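PDB 3SZH: Avidin/streptavidin from Shewanella denitrificans, which probably binds biotin with high affinity, as a dimeric member of the avidin family built on an eight-stranded antiparallel beta-barrel. Local coordinates for residues 76-81 with 95-100. Numbering follows the deposited sequence. Where two conformers were deposited one is given.
Sequences SITSWS and TLWQLV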
ATOM      1  N   SER B  76       2.705   3.264  13.305  1.00 10.55           N
ATOM      2  CA  SER B  76       2.214   3.795  12.048  0.50  9.95           C
ATOM      3  C   SER B  76       2.515   2.822  10.909  1.00 10.08           C
ATOM      4  O   SER B  76       3.153   1.784  11.122  1.00  9.92           O
ATOM      5  CB  SER B  76       2.872   5.150  11.780  0.50  9.72           C
ATOM      6  OG  SER B  76       4.282   5.003  11.759  0.50  8.92           O
ATOM      7  N   ILE B  77       2.005   3.161   9.719  1.00  9.09           N
ATOM      8  CA  ILE B  77       2.149   2.341   8.510  1.00  9.39           C
ATOM      9  C   ILE B  77       2.501   3.301   7.370  1.00  9.58           C
ATOM     10  O   ILE B  77       1.831   4.334   7.205  1.00 10.46           O
ATOM     11  CB  ILE B  77       0.803   1.646   8.137  1.00  9.55           C
ATOM     12  CG1 ILE B  77       0.288   0.764   9.298  1.00 10.15           C
ATOM     13  CG2 ILE B  77       0.964   0.807   6.848  1.00 10.45           C
ATOM     14  CD1 ILE B  77      -1.146   0.309   9.122  1.00 10.03           C
ATOM     15  N   THR B  78       3.521   2.960   6.579  1.00  9.11           N
ATOM     16  CA  THR B  78       3.843   3.717   5.373  1.00  9.12           C
ATOM     17  C   THR B  78       3.519   2.901   4.142  1.00  8.70           C
ATOM     18  O   THR B  78       3.757   1.691   4.109  1.00 10.20           O
ATOM     19  CB  THR B  78       5.327   4.118   5.347  1.00  9.67           C
ATOM     20  OG1 THR B  78       5.588   4.907   6.504  1.00 10.79           O
ATOM     21  CG2 THR B  78       5.682   4.945   4.082  1.00 10.79           C
ATOM     22  N   SER B  79       2.926   3.552   3.149  1.00  9.35           N
ATOM     23  CA  SER B  79       2.614   2.936   1.870  1.00  9.49           C
ATOM     24  C   SER B  79       3.204   3.781   0.755  1.00  9.22           C
ATOM     25  O   SER B  79       3.028   4.995   0.728  1.00 10.63           O
ATOM     26  CB  SER B  79       1.120   2.870   1.635  1.00 10.87           C
ATOM     27  OG  SER B  79       0.519   2.088   2.633  1.00 13.09           O
ATOM     28  N   TRP B  80       3.892   3.146  -0.170  1.00  9.02           N
ATOM     29  CA  TRP B  80       4.497   3.766  -1.353  1.00  9.14           C
ATOM     30  C   TRP B  80       3.757   3.287  -2.590  1.00  9.37           C
ATOM     31  O   TRP B  80       3.423   2.106  -2.735  1.00  9.56           O
ATOM     32  CB  TRP B  80       5.945   3.316  -1.457  1.00  9.86           C
ATOM     33  CG  TRP B  80       6.919   3.808  -0.439  1.00  9.20           C
ATOM     34  CD1 TRP B  80       7.799   4.832  -0.588  1.00  9.99           C
ATOM     35  CD2 TRP B  80       7.174   3.256   0.864  1.00  9.81           C
ATOM     36  NE1 TRP B  80       8.612   4.950   0.504  1.00 10.59           N
ATOM     37  CE2 TRP B  80       8.236   4.004   1.431  1.00 10.10           C
ATOM     38  CE3 TRP B  80       6.647   2.170   1.591  1.00  9.37           C
ATOM     39  CZ2 TRP B  80       8.799   3.684   2.672  1.00 11.17           C
ATOM     40  CZ3 TRP B  80       7.190   1.876   2.842  1.00 10.56           C
ATOM     41  CH2 TRP B  80       8.257   2.622   3.359  1.00 10.85           C
ATOM     42  N   SER B  81       3.568   4.217  -3.526  1.00  9.64           N
ATOM     43  CA  SER B  81       3.077   3.920  -4.868  1.00  9.76           C
ATOM     44  C   SER B  81       4.081   4.497  -5.842  1.00 10.19           C
ATOM     45  O   SER B  81       4.484   5.652  -5.695  1.00 10.68           O
ATOM     46  CB  SER B  81       1.738   4.603  -5.137  1.00 10.87           C
ATOM     47  OG  SER B  81       0.732   4.136  -4.253  1.00 12.70           O
ATOM     48  N   THR B  95       8.648   7.150  -6.326  1.00 11.06           N
ATOM     49  CA  THR B  95       7.475   6.882  -5.499  1.00 11.03           C
ATOM     50  C   THR B  95       6.908   8.129  -4.848  1.00 11.46           C
ATOM     51  O   THR B  95       7.609   9.114  -4.599  1.00 12.01           O
ATOM     52  CB  THR B  95       7.761   5.865  -4.352  1.00 11.06           C
ATOM     53  OG1 THR B  95       8.566   6.483  -3.351  1.00 12.10           O
ATOM     54  CG2 THR B  95       8.431   4.601  -4.851  1.00 11.51           C
ATOM     55  N   LEU B  96       5.633   8.025  -4.482  1.00 10.57           N
ATOM     56  CA  LEU B  96       4.978   8.923  -3.554  1.00 10.51           C
ATOM     57  C   LEU B  96       4.482   8.057  -2.403  1.00 10.80           C
ATOM     58  O   LEU B  96       3.870   7.008  -2.642  1.00 11.05           O
ATOM     59  CB  LEU B  96       3.790   9.609  -4.217  1.00 11.61           C
ATOM     60  CG  LEU B  96       4.120  10.475  -5.426  1.00 13.56           C
ATOM     61  CD1 LEU B  96       2.839  11.075  -6.001  1.00 15.92           C
ATOM     62  CD2 LEU B  96       5.136  11.566  -5.078  1.00 15.00           C
ATOM     63  N   TRP B  97       4.731   8.489  -1.171  1.00 10.36           N
ATOM     64  CA  TRP B  97       4.318   7.716  -0.006  1.00 10.37           C
ATOM     65  C   TRP B  97       3.336   8.481   0.855  1.00  9.75           C
ATOM     66  O   TRP B  97       3.241   9.717   0.814  1.00 11.18           O
ATOM     67  CB  TRP B  97       5.529   7.267   0.821  1.00 11.07           C
ATOM     68  CG  TRP B  97       6.466   8.357   1.263  1.00 11.61           C
ATOM     69  CD1 TRP B  97       7.641   8.712   0.670  1.00 13.00           C
ATOM     70  CD2 TRP B  97       6.319   9.226   2.408  1.00 12.37           C
ATOM     71  NE1 TRP B  97       8.246   9.733   1.370  1.00 14.22           N
ATOM     72  CE2 TRP B  97       7.462  10.063   2.443  1.00 14.05           C
ATOM     73  CE3 TRP B  97       5.358   9.349   3.426  1.00 12.75           C
ATOM     74  CZ2 TRP B  97       7.655  11.034   3.429  1.00 15.10           C
ATOM     75  CZ3 TRP B  97       5.554  10.310   4.403  1.00 14.15           C
ATOM     76  CH2 TRP B  97       6.690  11.154   4.387  1.00 15.01           C
ATOM     77  N   GLN B  98       2.615   7.698   1.640  1.00 10.18           N
ATOM     78  CA  GLN B  98       1.686   8.187   2.658  1.00 10.63           C
ATOM     79  C   GLN B  98       1.976   7.429   3.938  1.00  9.94           C
ATOM     80  O   GLN B  98       2.138   6.194   3.926  1.00 10.70           O
ATOM     81  CB  GLN B  98       0.242   7.957   2.222  1.00 11.55           C
ATOM     82  CG  GLN B  98      -0.123   8.620   0.876  1.00 13.66           C
ATOM     83  CD  GLN B  98      -1.591   8.478   0.549  1.00 14.40           C
ATOM     84  OE1 GLN B  98      -2.184   7.394   0.643  1.00 18.17           O
ATOM     85  NE2 GLN B  98      -2.196   9.573   0.174  1.00 19.33           N
ATOM     86  N   LEU B  99       1.986   8.155   5.052  1.00 11.12           N
ATOM     87  CA  LEU B  99       2.220   7.618   6.388  0.50 11.09           C
ATOM     88  C   LEU B  99       0.994   7.887   7.249  1.00 10.45           C
ATOM     89  O   LEU B  99       0.620   9.049   7.436  1.00 11.48           O
ATOM     90  CB  LEU B  99       3.451   8.311   6.990  0.50 12.34           C
ATOM     91  CG  LEU B  99       3.908   8.094   8.446  0.50 13.78           C
ATOM     92  CD1 LEU B  99       3.075   8.817   9.493  0.50 17.28           C
ATOM     93  CD2 LEU B  99       4.013   6.626   8.784  0.50 14.03           C
ATOM     94  N   VAL B 100       0.369   6.834   7.758  1.00 10.50           N
ATOM     95  CA  VAL B 100      -0.763   6.966   8.652  1.00 10.81           C
ATOM     96  C   VAL B 100      -0.395   6.463  10.047  1.00 10.48           C
ATOM     97  O   VAL B 100       0.158   5.376  10.216  1.00 10.51           O
ATOM     98  CB  VAL B 100      -2.070   6.316   8.090  1.00 11.39           C
ATOM     99  CG1 VAL B 100      -1.922   4.810   7.833  1.00 11.59           C
ATOM    100  CG2 VAL B 100      -3.275   6.601   9.000  1.00 12.28           C
TER
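Trp80 and Trp97 are partnered at a non-hydrogen-bonded pair of the antiparallel hairpin formed by strands 73-85 and 92-101, neighbours in the avidin beta-barrel. Trp97 CB sits over one face of the Trp80 indole, 3.8 Å from the centroid of its five-membered ring, a CH-pi contact; Thr78 CG2 lies over the rim of the same face, on the six-membered ring. The indole planes are at 59°. With CG between the backbone N and carbonyl carbon (chi1 55°), the Trp97 ring leads away from 76-81 and leaves CB over Trp80. Thr95 OG1, hydrogen-bonded to Asp115 O, lies in the Trp80 ring plane at its edge, 3.3 Å from Trp80 CD1. An alanine in place of Trp80 would probably leave the Asp115 carboxylate without its NE1 donor and open a gap under Trp97 CB. The opposite face, with Ile77, Ser79, Gln98 and Val100, is looser within the hairpin, Ile77 CB and Val100 CG1 approaching only to 4.2 Å, and packs against the second subunit. Six backbone hydrogen bonds, from Ile77-Val100 to Ser81-Leu96, knit the strands into one sheet. Stacked on Phe63 and bonded to Asp115, the buried Trp80 indole joins an aromatic cluster with Tyr36 and Phe117, probably inside the barrel, as in avidin relatives.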